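Local coordinates for protein imelysin (Bacteroides ovatus ATCC 8483, PDB 3OYV) that belongs to the imelysin-like proteins implicated in bacterial iron uptake and is probably an outer-membrane, metal-binding protein, at residues Ala12-Thr17 against Ile315-Ser320; His25-Asn30 against Glu348-Lys353; Val239-Ser244 against Glu286-Gly291; Glu280-Ser285 against Gly297-Met302. One frame throughout, in Å; residues are numbered along the deposited sequence. Where two conformers were deposited one is given.

How the interactions relate
The four contacts form two clusters in a largely helical chain. Interactions 1 and 2 have centres about 10 Å apart and share one end of the molecule, where the N-terminal loop and helix 21-47 meet helices 309-316 and 343-351; the salt bridge Asp15-Lys353 and the probable hydrogen bond Tyr16-His25 join them. Interactions 3 and 4, centres about 8 Å apart, lie near the centre of the molecule, between helices 223-261, 265-283 and 298-303. Between clusters, centres lie 18 to 34 Å apart. Along the sequence the outer pair brackets the inner, and within each pair the segments cross; contacts remote in sequence bring the N- and C-terminal regions together round a core closed more locally.

Interaction 1: residues Ala12-Thr17 against Ile315-Ser320; sequences ANIDYT and ILNSQS
Ile14 and Leu316 make the apolar part of this contact. The tip of the isoleucine, CD1, lies 3.8 Å from Leu316 CB, while its shorter branch, CG2, comes within 4.0 Å of Leu316 CD1, so that both branches of Ile14 lean on the leucine and the two side chains cross at a slant. Ile14 reaches this far because CG1 stands anti to the backbone N (chi1 -174°) and the chain runs on extended to CD1. At the outer border the amide end of Asn317 closes in on the same methyl, with OD1 4.2 Å from Ile14 CD1. In this mostly helical imelysin fold the contact joins the loop that leads into helix 21-47 to the C-terminal end of helix 309-316; Trp24, Val313 and Phe349 also touch Ile14. Hydrogen bonds, by contrast, order the helical side from within. Ile315 O receives both Ser318 N, at 3.1 Å, and Ser318 OG, at 2.8 Å, the hydroxyl tilted 19° from the carbonyl plane. Ser318 is also the N-cap of helix 319-323, where its OG is hydrogen-bonded with Trp321 N. On the loop side, Ile14 O binds Arg358 and Ile14 N a glycerol probably taken up from the crystallisation solution.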
loop_
_atom_site.group_PDB
_atom_site.type_symbol
_atom_site.label_atom_id
_atom_site.label_comp_id
_atom_site.label_asym_id
_atom_site.label_seq_id
_atom_site.Cartn_x
_atom_site.Cartn_y
_atom_site.Cartn_z
ATOM N N ALA A 12 -14.392 10.565 -15.715
ATOM C CA ALA A 12 -13.484 10.146 -16.791
ATOM C C ALA A 12 -13.794 8.744 -17.326
ATOM O O ALA A 12 -12.935 7.851 -17.341
ATOM C CB ALA A 12 -12.046 10.217 -16.280
ATOM N N ASN A 13 -15.012 8.558 -17.799
ATOM C CA ASN A 13 -15.458 7.316 -18.409
ATOM C C ASN A 13 -14.755 7.087 -19.753
ATOM O O ASN A 13 -14.745 7.972 -20.603
ATOM C CB ASN A 13 -16.969 7.374 -18.683
ATOM C CG ASN A 13 -17.499 6.073 -19.249
ATOM O OD1 ASN A 13 -17.653 5.092 -18.519
ATOM N ND2 ASN A 13 -17.808 6.061 -20.550
ATOM N N ILE A 14 -14.199 5.903 -19.947
ATOM C CA ILE A 14 -13.700 5.498 -21.255
ATOM C C ILE A 14 -13.739 3.982 -21.322
ATOM O O ILE A 14 -13.549 3.321 -20.302
ATOM C CB ILE A 14 -12.303 6.081 -21.492
ATOM C CG1 ILE A 14 -11.831 5.779 -22.903
ATOM C CG2 ILE A 14 -11.296 5.561 -20.416
ATOM C CD1 ILE A 14 -10.573 6.583 -23.299
ATOM N N ASP A 15 -14.012 3.429 -22.494
ATOM C CA ASP A 15 -13.908 2.002 -22.715
ATOM C C ASP A 15 -12.827 1.716 -23.750
ATOM O O ASP A 15 -12.526 2.562 -24.596
ATOM C CB ASP A 15 -15.239 1.428 -23.190
ATOM C CG ASP A 15 -16.357 1.622 -22.183
ATOM O OD1 ASP A 15 -16.172 1.222 -21.020
ATOM O OD2 ASP A 15 -17.423 2.161 -22.563
ATOM N N TYR A 16 -12.276 0.517 -23.660
ATOM C CA TYR A 16 -11.300 0.036 -24.620
ATOM C C TYR A 16 -11.979 -0.190 -25.962
ATOM O O TYR A 16 -13.027 -0.866 -26.038
ATOM C CB TYR A 16 -10.712 -1.258 -24.072
ATOM C CG TYR A 16 -9.678 -1.947 -24.922
ATOM C CD1 TYR A 16 -8.318 -1.636 -24.800
ATOM C CD2 TYR A 16 -10.039 -2.936 -25.819
ATOM C CE1 TYR A 16 -7.367 -2.304 -25.545
ATOM C CE2 TYR A 16 -9.093 -3.594 -26.586
ATOM C CZ TYR A 16 -7.744 -3.271 -26.454
ATOM O OH TYR A 16 -6.831 -3.952 -27.227
ATOM N N THR A 17 -11.394 0.375 -27.015
ATOM C CA THR A 17 -11.945 0.231 -28.363
ATOM C C THR A 17 -10.809 -0.044 -29.342
ATOM O O THR A 17 -9.657 0.228 -29.037
ATOM C CB THR A 17 -12.619 1.531 -28.832
ATOM O OG1 THR A 17 -11.605 2.540 -29.051
ATOM C CG2 THR A 17 -13.716 2.033 -27.807
ATOM N N ILE A 315 -4.610 11.084 -22.547
ATOM C CA ILE A 315 -3.514 10.177 -22.969
ATOM C C ILE A 315 -4.037 9.041 -23.859
ATOM O O ILE A 315 -3.472 8.733 -24.926
ATOM C CB ILE A 315 -2.763 9.630 -21.717
ATOM C CG1 ILE A 315 -1.865 10.742 -21.155
ATOM C CG2 ILE A 315 -1.959 8.349 -22.062
ATOM C CD1 ILE A 315 -1.411 10.538 -19.692
ATOM N N LEU A 316 -5.137 8.412 -23.436
ATOM C CA LEU A 316 -5.666 7.279 -24.166
ATOM C C LEU A 316 -6.199 7.681 -25.532
ATOM O O LEU A 316 -6.193 6.869 -26.455
ATOM C CB LEU A 316 -6.740 6.566 -23.348
ATOM C CG LEU A 316 -6.211 5.873 -22.084
ATOM C CD1 LEU A 316 -7.426 5.410 -21.203
ATOM C CD2 LEU A 316 -5.306 4.693 -22.448
ATOM N N ASN A 317 -6.674 8.915 -25.650
ATOM C CA ASN A 317 -7.143 9.462 -26.918
ATOM C C ASN A 317 -6.075 10.138 -27.762
ATOM O O ASN A 317 -6.366 10.600 -28.878
ATOM C CB ASN A 317 -8.324 10.413 -26.662
ATOM C CG ASN A 317 -9.577 9.676 -26.326
ATOM O OD1 ASN A 317 -9.873 8.625 -26.893
ATOM N ND2 ASN A 317 -10.338 10.216 -25.381
ATOM N N SER A 318 -4.846 10.165 -27.271
ATOM C CA SER A 318 -3.788 10.897 -27.958
ATOM C C SER A 318 -3.155 10.100 -29.087
ATOM O O SER A 318 -2.927 8.883 -28.987
ATOM C CB SER A 318 -2.685 11.349 -27.000
ATOM O OG SER A 318 -1.882 10.274 -26.572
ATOM N N GLN A 319 -2.829 10.821 -30.159
ATOM C CA GLN A 319 -2.162 10.197 -31.286
ATOM C C GLN A 319 -0.714 9.858 -30.927
ATOM O O GLN A 319 -0.164 8.876 -31.416
ATOM C CB GLN A 319 -2.235 11.094 -32.528
ATOM C CG GLN A 319 -1.922 10.381 -33.827
ATOM C CD GLN A 319 -2.974 9.361 -34.221
ATOM O OE1 GLN A 319 -4.162 9.665 -34.251
ATOM N NE2 GLN A 319 -2.541 8.142 -34.524
ATOM N N SER A 320 -0.077 10.655 -30.053
ATOM C CA SER A 320 1.319 10.415 -29.714
ATOM C C SER A 320 1.490 9.071 -29.018
ATOM O O SER A 320 2.390 8.307 -29.343
ATOM C CB SER A 320 1.918 11.538 -28.837
ATOM O OG SER A 320 1.253 11.603 -27.585
#

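Interaction 2: residues His25-Asn30 against Glu348-Lys353; sequences HNYMRN and EFLLYK
Met28, present as selenomethionine, a label with selenium where the natural residue has sulfur, and Leu350 slide past each other in opposite directions, each running toward the other's backbone. Met28 CG lies 3.7 Å from both CB and CD1 of Leu350, and the same leucine methyl reaches the main chain, 3.9 Å from Met28 CA. This mutual overlap fits the short distance of 6.8 Å between the CA atoms of the pair. Tyr27 meets Leu350 differently: the two side chains cross at about a right angle, and Leu350 CD1 approaches Tyr27 CD2 at 4.1 Å, obliquely to the ring. A chi1 of -159° swings this ring away from the tyrosine's own N and leaves CD2 next to the leucine, while its OH is hydrogen-bonded with Val341 O. The third approach is slanting: in one of the two conformers of Met28, its SE lies 3.8 Å from Leu351 CD2. The contact thus sets helix 21-47 against the last turn of helix 343-351, just before Tyr352 leaves the helix for a short antiparallel hairpin with strand 356-357. Leu316 touches Leu350 and Leu259 touches Met28, which draws helices 309-316 and 223-261 into the same packing. No hydrogen bond crosses between the segments, so their hold on each other rests on the shape and dispersion of buried apolar groups.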
loop_
_atom_site.group_PDB
_atom_site.type_symbol
_atom_site.label_atom_id
_atom_site.label_comp_id
_atom_site.label_asym_id
_atom_site.label_seq_id
_atom_site.Cartn_x
_atom_site.Cartn_y
_atom_site.Cartn_z
ATOM N N HIS A 25 -2.502 0.126 -24.911
ATOM C CA HIS A 25 -1.375 -0.813 -24.771
ATOM C C HIS A 25 -0.117 -0.097 -24.337
ATOM O O HIS A 25 0.575 -0.513 -23.386
ATOM C CB HIS A 25 -1.099 -1.542 -26.088
ATOM C CG HIS A 25 -2.250 -2.397 -26.565
ATOM N ND1 HIS A 25 -2.327 -2.895 -27.855
ATOM C CD2 HIS A 25 -3.397 -2.783 -25.957
ATOM C CE1 HIS A 25 -3.440 -3.595 -27.995
ATOM N NE2 HIS A 25 -4.100 -3.556 -26.855
ATOM N N ASN A 26 0.241 0.945 -25.083
ATOM C CA ASN A 26 1.462 1.665 -24.794
ATOM C C ASN A 26 1.475 2.312 -23.408
ATOM O O ASN A 26 2.515 2.306 -22.724
ATOM C CB ASN A 26 1.703 2.704 -25.882
ATOM C CG ASN A 26 2.179 2.065 -27.192
ATOM O OD1 ASN A 26 2.865 1.045 -27.166
ATOM N ND2 ASN A 26 1.844 2.688 -28.334
ATOM N N TYR A 27 0.353 2.902 -23.016
ATOM C CA TYR A 27 0.325 3.588 -21.722
ATOM C C TYR A 27 0.301 2.589 -20.566
ATOM O O TYR A 27 0.958 2.800 -19.554
ATOM C CB TYR A 27 -0.784 4.626 -21.608
ATOM C CG TYR A 27 -0.455 5.608 -20.515
ATOM C CD1 TYR A 27 0.698 6.393 -20.588
ATOM C CD2 TYR A 27 -1.271 5.730 -19.406
ATOM C CE1 TYR A 27 1.013 7.279 -19.603
ATOM C CE2 TYR A 27 -0.959 6.635 -18.400
ATOM C CZ TYR A 27 0.189 7.414 -18.509
ATOM O OH TYR A 27 0.523 8.336 -17.529
HETATM N N MSE A 28 -0.445 1.492 -20.719
HETATM C CA MSE A 28 -0.405 0.410 -19.711
HETATM C C MSE A 28 1.025 -0.058 -19.525
HETATM O O MSE A 28 1.474 -0.235 -18.394
HETATM C CB MSE A 28 -1.263 -0.792 -20.084
HETATM C CG MSE A 28 -2.709 -0.684 -19.763
HETATM SE SE MSE A 28 -3.568 -2.389 -19.859
HETATM C CE MSE A 28 -3.156 -2.801 -21.699
ATOM N N ARG A 29 1.706 -0.315 -20.645
ATOM C CA ARG A 29 3.100 -0.730 -20.570
ATOM C C ARG A 29 3.950 0.300 -19.825
ATOM O O ARG A 29 4.782 -0.049 -18.995
ATOM C CB ARG A 29 3.714 -1.008 -21.960
ATOM C CG ARG A 29 5.150 -1.347 -21.948
ATOM C CD ARG A 29 5.595 -1.784 -23.306
ATOM N NE ARG A 29 7.054 -1.862 -23.300
ATOM C CZ ARG A 29 7.808 -2.291 -24.308
ATOM N NH1 ARG A 29 7.257 -2.626 -25.442
ATOM N NH2 ARG A 29 9.133 -2.333 -24.182
ATOM N N ASN A 30 3.757 1.573 -20.158
ATOM C CA ASN A 30 4.518 2.623 -19.518
ATOM C C ASN A 30 4.317 2.617 -17.996
ATOM O O ASN A 30 5.271 2.675 -17.225
ATOM C CB ASN A 30 4.133 3.991 -20.082
ATOM C CG ASN A 30 5.153 5.063 -19.707
ATOM O OD1 ASN A 30 6.288 5.030 -20.171
ATOM N ND2 ASN A 30 4.768 5.990 -18.811
ATOM N N GLU A 348 -4.812 0.253 -12.309
ATOM C CA GLU A 348 -6.144 -0.208 -11.932
ATOM C C GLU A 348 -7.236 0.369 -12.859
ATOM O O GLU A 348 -8.127 -0.350 -13.330
ATOM C CB GLU A 348 -6.421 0.177 -10.459
ATOM C CG GLU A 348 -7.650 -0.463 -9.832
ATOM C CD GLU A 348 -8.060 0.237 -8.534
ATOM O OE1 GLU A 348 -7.475 1.277 -8.198
ATOM O OE2 GLU A 348 -9.017 -0.253 -7.906
ATOM N N PHE A 349 -7.149 1.680 -13.096
ATOM C CA PHE A 349 -8.105 2.366 -14.001
ATOM C C PHE A 349 -8.118 1.729 -15.391
ATOM O O PHE A 349 -9.161 1.591 -16.014
ATOM C CB PHE A 349 -7.675 3.832 -14.089
ATOM C CG PHE A 349 -8.511 4.701 -15.005
ATOM C CD1 PHE A 349 -8.293 4.728 -16.362
ATOM C CD2 PHE A 349 -9.414 5.599 -14.483
ATOM C CE1 PHE A 349 -9.055 5.548 -17.170
ATOM C CE2 PHE A 349 -10.149 6.440 -15.303
ATOM C CZ PHE A 349 -9.978 6.390 -16.635
ATOM N N LEU A 350 -6.931 1.371 -15.856
ATOM C CA LEU A 350 -6.715 0.799 -17.189
ATOM C C LEU A 350 -7.146 -0.650 -17.314
ATOM O O LEU A 350 -7.370 -1.128 -18.430
ATOM C CB LEU A 350 -5.242 0.987 -17.590
ATOM C CG LEU A 350 -4.752 2.439 -17.796
ATOM C CD1 LEU A 350 -3.209 2.487 -17.911
ATOM C CD2 LEU A 350 -5.461 3.125 -18.993
ATOM N N LEU A 351 -7.295 -1.340 -16.172
ATOM C CA LEU A 351 -7.620 -2.754 -16.142
ATOM C C LEU A 351 -9.059 -3.086 -15.737
ATOM O O LEU A 351 -9.557 -4.152 -16.086
ATOM C CB LEU A 351 -6.656 -3.514 -15.218
ATOM C CG LEU A 351 -5.218 -3.614 -15.690
ATOM C CD1 LEU A 351 -4.369 -4.288 -14.604
ATOM C CD2 LEU A 351 -5.136 -4.380 -17.031
ATOM N N TYR A 352 -9.677 -2.207 -14.944
ATOM C CA TYR A 352 -10.967 -2.449 -14.332
ATOM C C TYR A 352 -11.987 -1.371 -14.660
ATOM O O TYR A 352 -11.616 -0.206 -14.871
ATOM C CB TYR A 352 -10.823 -2.442 -12.824
ATOM C CG TYR A 352 -10.101 -3.601 -12.196
ATOM C CD1 TYR A 352 -10.780 -4.731 -11.797
ATOM C CD2 TYR A 352 -8.732 -3.519 -11.918
ATOM C CE1 TYR A 352 -10.114 -5.762 -11.140
ATOM C CE2 TYR A 352 -8.064 -4.549 -11.298
ATOM C CZ TYR A 352 -8.762 -5.657 -10.887
ATOM O OH TYR A 352 -8.068 -6.644 -10.230
ATOM N N LYS A 353 -13.251 -1.771 -14.638
ATOM C CA LYS A 353 -14.316 -0.802 -14.639
ATOM C C LYS A 353 -15.447 -1.314 -13.758
ATOM O O LYS A 353 -15.946 -2.424 -13.951
ATOM C CB LYS A 353 -14.762 -0.561 -16.067
ATOM C CG LYS A 353 -15.835 0.528 -16.149
ATOM C CD LYS A 353 -16.213 0.858 -17.551
ATOM C CE LYS A 353 -17.110 2.071 -17.603
ATOM N NZ LYS A 353 -17.637 2.274 -18.984
#

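Interaction 3: residues Val239-Ser244 against Glu286-Gly291; sequences VPTYKS and EAFLFG
Tyr242 OH is gripped by two waters that tie it to the backbone of the facing loop. Water 1 lies 2.9 Å from Tyr242 OH and donates to Phe290 O at 2.7 Å. Water 2 sits in the plane of the tyrosine ring, 2.7 Å from Tyr242 OH, and gives a weak bond to Phe288 O. Chi1 of -69° sets Tyr242 CG opposite its own carbonyl carbon and sends the ring toward Phe288. The rings form an offset edge-to-face pair: the edge of Phe288 is turned to the face of Tyr242, with centroids 5.5 Å apart and planes at 76°. Phe288 CE2 stands over that face, 3.8 Å from Tyr242 CZ, as the two side chains pass in opposite directions. Thr241 completes the seat by meeting the tip of the phenylalanine in its ring plane, Thr241 CB 3.9 Å from Phe288 CZ; its OG1 is hydrogen-bonded with Val237 O one turn back. Helix 223-261 is in this way joined to the irregular link between helices 265-283 and 298-303, where Leu289 centres an inverse gamma turn. A phenylalanine in place of Tyr242 has no hydroxyl, and both waters would probably lose the partner that connects them to the helix. The contact therefore pairs aromatic packing with a water-mediated polar link at the hydroxyl end, leading to the carbonyls of Phe290 and, weakly, Phe288.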
loop_
_atom_site.group_PDB
_atom_site.type_symbol
_atom_site.label_atom_id
_atom_site.label_comp_id
_atom_site.label_asym_id
_atom_site.label_seq_id
_atom_site.Cartn_x
_atom_site.Cartn_y
_atom_site.Cartn_z
ATOM N N VAL A 239 11.944 -6.581 4.655
ATOM C CA VAL A 239 12.665 -6.981 3.427
ATOM C C VAL A 239 11.895 -8.038 2.632
ATOM O O VAL A 239 11.766 -7.901 1.415
ATOM C CB VAL A 239 14.127 -7.311 3.715
ATOM C CG1 VAL A 239 14.822 -7.767 2.418
ATOM C CG2 VAL A 239 14.876 -6.099 4.302
ATOM N N PRO A 240 11.344 -9.061 3.313
ATOM C CA PRO A 240 10.536 -10.031 2.546
ATOM C C PRO A 240 9.315 -9.453 1.876
ATOM O O PRO A 240 8.916 -9.913 0.799
ATOM C CB PRO A 240 10.214 -11.112 3.578
ATOM C CG PRO A 240 11.342 -11.045 4.583
ATOM C CD PRO A 240 11.626 -9.555 4.676
ATOM N N THR A 241 8.660 -8.487 2.517
ATOM C CA THR A 241 7.532 -7.844 1.874
ATOM C C THR A 241 7.967 -7.098 0.609
ATOM O O THR A 241 7.294 -7.212 -0.439
ATOM C CB THR A 241 6.789 -6.897 2.850
ATOM O OG1 THR A 241 6.330 -7.678 3.965
ATOM C CG2 THR A 241 5.622 -6.216 2.178
ATOM N N TYR A 242 9.084 -6.378 0.681
ATOM C CA TYR A 242 9.551 -5.676 -0.500
ATOM C C TYR A 242 10.092 -6.651 -1.575
ATOM O O TYR A 242 9.979 -6.361 -2.765
ATOM C CB TYR A 242 10.559 -4.619 -0.148
ATOM C CG TYR A 242 10.007 -3.439 0.599
ATOM C CD1 TYR A 242 8.771 -2.894 0.289
ATOM C CD2 TYR A 242 10.776 -2.810 1.560
ATOM C CE1 TYR A 242 8.279 -1.756 0.971
ATOM C CE2 TYR A 242 10.324 -1.679 2.209
ATOM C CZ TYR A 242 9.088 -1.143 1.914
ATOM O OH TYR A 242 8.704 0.028 2.552
ATOM N N LYS A 243 10.656 -7.782 -1.163
ATOM C CA LYS A 243 11.049 -8.818 -2.128
ATOM C C LYS A 243 9.824 -9.318 -2.879
ATOM O O LYS A 243 9.838 -9.450 -4.109
ATOM C CB LYS A 243 11.750 -10.004 -1.442
ATOM C CG LYS A 243 12.359 -10.994 -2.445
ATOM C CD LYS A 243 12.992 -12.175 -1.703
ATOM C CE LYS A 243 13.633 -13.161 -2.668
ATOM N NZ LYS A 243 14.357 -14.283 -1.993
ATOM N N SER A 244 8.762 -9.595 -2.152
ATOM C CA SER A 244 7.506 -10.077 -2.756
ATOM C C SER A 244 6.941 -9.025 -3.709
ATOM O O SER A 244 6.499 -9.334 -4.807
ATOM C CB SER A 244 6.451 -10.455 -1.686
ATOM O OG SER A 244 5.249 -10.943 -2.259
ATOM N N GLU A 286 2.109 -0.913 4.188
ATOM C CA GLU A 286 1.780 0.485 4.481
ATOM C C GLU A 286 1.903 0.897 5.944
ATOM O O GLU A 286 1.794 2.074 6.231
ATOM C CB GLU A 286 0.439 0.894 3.885
ATOM C CG GLU A 286 0.405 0.825 2.360
ATOM C CD GLU A 286 -0.903 1.305 1.737
ATOM O OE1 GLU A 286 -1.557 2.241 2.272
ATOM O OE2 GLU A 286 -1.284 0.745 0.710
ATOM N N ALA A 287 2.188 -0.043 6.858
ATOM C CA ALA A 287 2.592 0.305 8.225
ATOM C C ALA A 287 4.060 0.701 8.340
ATOM O O ALA A 287 4.490 1.121 9.407
ATOM C CB ALA A 287 2.255 -0.825 9.222
ATOM N N PHE A 288 4.838 0.575 7.251
ATOM C CA PHE A 288 6.229 0.973 7.244
ATOM C C PHE A 288 6.535 1.907 6.083
ATOM O O PHE A 288 7.481 1.686 5.315
ATOM C CB PHE A 288 7.240 -0.189 7.368
ATOM C CG PHE A 288 6.901 -1.457 6.626
ATOM C CD1 PHE A 288 6.092 -2.411 7.199
ATOM C CD2 PHE A 288 7.533 -1.771 5.432
ATOM C CE1 PHE A 288 5.857 -3.639 6.586
ATOM C CE2 PHE A 288 7.319 -2.971 4.802
ATOM C CZ PHE A 288 6.484 -3.933 5.371
ATOM N N LEU A 289 5.751 2.984 5.979
ATOM C CA LEU A 289 6.007 4.037 4.990
ATOM C C LEU A 289 7.046 5.021 5.534
ATOM O O LEU A 289 6.752 6.190 5.830
ATOM C CB LEU A 289 4.707 4.729 4.588
ATOM C CG LEU A 289 3.671 3.879 3.841
ATOM C CD1 LEU A 289 2.287 4.554 3.776
ATOM C CD2 LEU A 289 4.166 3.530 2.421
ATOM N N PHE A 290 8.266 4.517 5.709
ATOM C CA PHE A 290 9.400 5.309 6.123
ATOM C C PHE A 290 10.644 4.823 5.420
ATOM O O PHE A 290 10.641 3.776 4.787
ATOM C CB PHE A 290 9.604 5.289 7.658
ATOM C CG PHE A 290 10.111 3.984 8.209
ATOM C CD1 PHE A 290 9.222 2.992 8.620
ATOM C CD2 PHE A 290 11.455 3.777 8.371
ATOM C CE1 PHE A 290 9.717 1.811 9.170
ATOM C CE2 PHE A 290 11.952 2.601 8.890
ATOM C CZ PHE A 290 11.087 1.632 9.305
ATOM N N GLY A 291 11.717 5.603 5.502
ATOM C CA GLY A 291 12.938 5.259 4.811
ATOM C C GLY A 291 12.740 5.409 3.317
ATOM O O GLY A 291 12.024 6.316 2.874
HETATM O O HOH W 1 10.791 1.970 2.776
HETATM O O HOH W 2 6.100 0.534 2.511
#

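Interaction 4: residues Glu280-Ser285 against Gly297-Met302; sequences EPWEKS and GLDPNM
The closest CA atoms, of Trp282 and Met302, are 9.4 Å apart, so helices 265-283 and 298-303 are bridged chiefly by these two side chains, with Asp299 at the indole edge. Trp282 spans the gap, chi1 of 175° swinging the indole out from its helix. Asp299 OD1 lies in the indole plane, 3.4 Å from Trp282 CZ2, the carboxylate turned 45° against the ring. Met302, a selenomethionine, bends at chi3 and in one of its two conformers brings CE 3.8 Å from Trp282 CZ3; SE lies 4.9 Å from the centroid of the six-membered ring, an oblique Met-aromatic contact. Ser285 OG lies above one indole face, toward its border, and bonds in the carbonyl plane to Trp282 O at 2.7 Å. With the indole cut back to an alanine, a gap is likely to open between the helices and Met302 to lose its aromatic neighbour. Asp299 OD1, hydrogen-bonded also to a probably adventitious glycerol, faces the weakly positive C-H edge of the indole, a likely mild attraction.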
loop_
_atom_site.group_PDB
_atom_site.type_symbol
_atom_site.label_atom_id
_atom_site.label_comp_id
_atom_site.label_asym_id
_atom_site.label_seq_id
_atom_site.Cartn_x
_atom_site.Cartn_y
_atom_site.Cartn_z
ATOM N N GLU A 280 -1.083 -6.976 -2.888
ATOM C CA GLU A 280 -1.066 -7.504 -1.528
ATOM C C GLU A 280 0.189 -7.132 -0.732
ATOM O O GLU A 280 0.046 -6.575 0.357
ATOM C CB GLU A 280 -1.301 -9.000 -1.517
ATOM C CG GLU A 280 -1.547 -9.506 -0.095
ATOM C CD GLU A 280 -1.933 -10.956 -0.050
ATOM O OE1 GLU A 280 -1.859 -11.622 -1.102
ATOM O OE2 GLU A 280 -2.310 -11.415 1.047
ATOM N N PRO A 281 1.413 -7.393 -1.256
ATOM C CA PRO A 281 2.566 -6.971 -0.483
ATOM C C PRO A 281 2.648 -5.444 -0.371
ATOM O O PRO A 281 3.097 -4.928 0.673
ATOM C CB PRO A 281 3.752 -7.563 -1.245
ATOM C CG PRO A 281 3.223 -7.786 -2.621
ATOM C CD PRO A 281 1.825 -8.188 -2.431
ATOM N N TRP A 282 2.205 -4.709 -1.391
ATOM C CA TRP A 282 2.179 -3.249 -1.277
ATOM C C TRP A 282 1.300 -2.799 -0.104
ATOM O O TRP A 282 1.716 -2.060 0.783
ATOM C CB TRP A 282 1.660 -2.572 -2.554
ATOM C CG TRP A 282 1.541 -1.100 -2.315
ATOM C CD1 TRP A 282 0.397 -0.411 -2.073
ATOM C CD2 TRP A 282 2.622 -0.161 -2.206
ATOM N NE1 TRP A 282 0.693 0.901 -1.824
ATOM C CE2 TRP A 282 2.051 1.087 -1.877
ATOM C CE3 TRP A 282 4.005 -0.252 -2.298
ATOM C CZ2 TRP A 282 2.820 2.232 -1.708
ATOM C CZ3 TRP A 282 4.762 0.896 -2.152
ATOM C CH2 TRP A 282 4.172 2.112 -1.834
ATOM N N GLU A 283 0.082 -3.330 -0.079
ATOM C CA GLU A 283 -0.889 -2.915 0.941
ATOM C C GLU A 283 -0.406 -3.365 2.331
ATOM O O GLU A 283 -0.581 -2.645 3.332
ATOM C CB GLU A 283 -2.257 -3.477 0.563
ATOM C CG GLU A 283 -2.817 -2.901 -0.706
ATOM C CD GLU A 283 -3.958 -3.668 -1.344
ATOM O OE1 GLU A 283 -4.169 -4.856 -1.011
ATOM O OE2 GLU A 283 -4.563 -3.060 -2.276
ATOM N N LYS A 284 0.215 -4.544 2.381
ATOM C CA LYS A 284 0.774 -5.048 3.633
ATOM C C LYS A 284 2.101 -4.409 4.021
ATOM O O LYS A 284 2.692 -4.757 5.055
ATOM C CB LYS A 284 0.895 -6.559 3.574
ATOM C CG LYS A 284 -0.459 -7.241 3.528
ATOM C CD LYS A 284 -0.289 -8.723 3.570
ATOM C CE LYS A 284 -1.579 -9.469 3.824
ATOM N NZ LYS A 284 -1.336 -10.943 3.872
ATOM N N SER A 285 2.568 -3.424 3.242
ATOM C CA SER A 285 3.744 -2.642 3.590
ATOM C C SER A 285 3.384 -1.289 4.138
ATOM O O SER A 285 4.290 -0.566 4.523
ATOM C CB SER A 285 4.673 -2.454 2.375
ATOM O OG SER A 285 4.271 -1.401 1.520
ATOM N N GLY A 297 9.872 11.108 -3.381
ATOM C CA GLY A 297 8.540 10.921 -3.965
ATOM C C GLY A 297 8.220 9.494 -4.403
ATOM O O GLY A 297 7.296 9.275 -5.181
ATOM N N LEU A 298 8.919 8.511 -3.848
ATOM C CA LEU A 298 8.696 7.127 -4.266
ATOM C C LEU A 298 7.259 6.653 -4.030
ATOM O O LEU A 298 6.660 6.037 -4.921
ATOM C CB LEU A 298 9.750 6.238 -3.620
ATOM C CG LEU A 298 9.861 4.813 -4.168
ATOM C CD1 LEU A 298 9.839 4.739 -5.719
ATOM C CD2 LEU A 298 11.074 4.093 -3.587
ATOM N N ASP A 299 6.721 6.914 -2.840
ATOM C CA ASP A 299 5.359 6.479 -2.520
ATOM C C ASP A 299 4.351 7.104 -3.504
ATOM O O ASP A 299 3.597 6.380 -4.149
ATOM C CB ASP A 299 5.056 6.820 -1.058
ATOM C CG ASP A 299 3.675 6.446 -0.612
ATOM O OD1 ASP A 299 2.982 5.593 -1.164
ATOM O OD2 ASP A 299 3.275 6.958 0.454
ATOM N N PRO A 300 4.365 8.432 -3.683
ATOM C CA PRO A 300 3.426 8.968 -4.662
ATOM C C PRO A 300 3.696 8.565 -6.125
ATOM O O PRO A 300 2.774 8.594 -6.956
ATOM C CB PRO A 300 3.506 10.498 -4.452
ATOM C CG PRO A 300 4.730 10.732 -3.705
ATOM C CD PRO A 300 4.969 9.501 -2.864
ATOM N N ASN A 301 4.922 8.164 -6.415
ATOM C CA ASN A 301 5.212 7.600 -7.747
ATOM C C ASN A 301 4.642 6.199 -7.945
ATOM O O ASN A 301 4.424 5.785 -9.079
ATOM C CB ASN A 301 6.721 7.603 -7.992
ATOM C CG ASN A 301 7.209 8.887 -8.581
ATOM O OD1 ASN A 301 6.426 9.754 -8.912
ATOM N ND2 ASN A 301 8.534 9.017 -8.728
HETATM N N MSE A 302 4.415 5.503 -6.848
HETATM C CA MSE A 302 3.889 4.138 -6.890
HETATM C C MSE A 302 2.394 4.022 -6.629
HETATM O O MSE A 302 1.767 3.034 -7.025
HETATM C CB MSE A 302 4.650 3.296 -5.896
HETATM C CG MSE A 302 6.104 3.171 -6.304
HETATM SE SE MSE A 302 7.118 1.988 -5.103
HETATM C CE MSE A 302 6.403 0.292 -5.538
#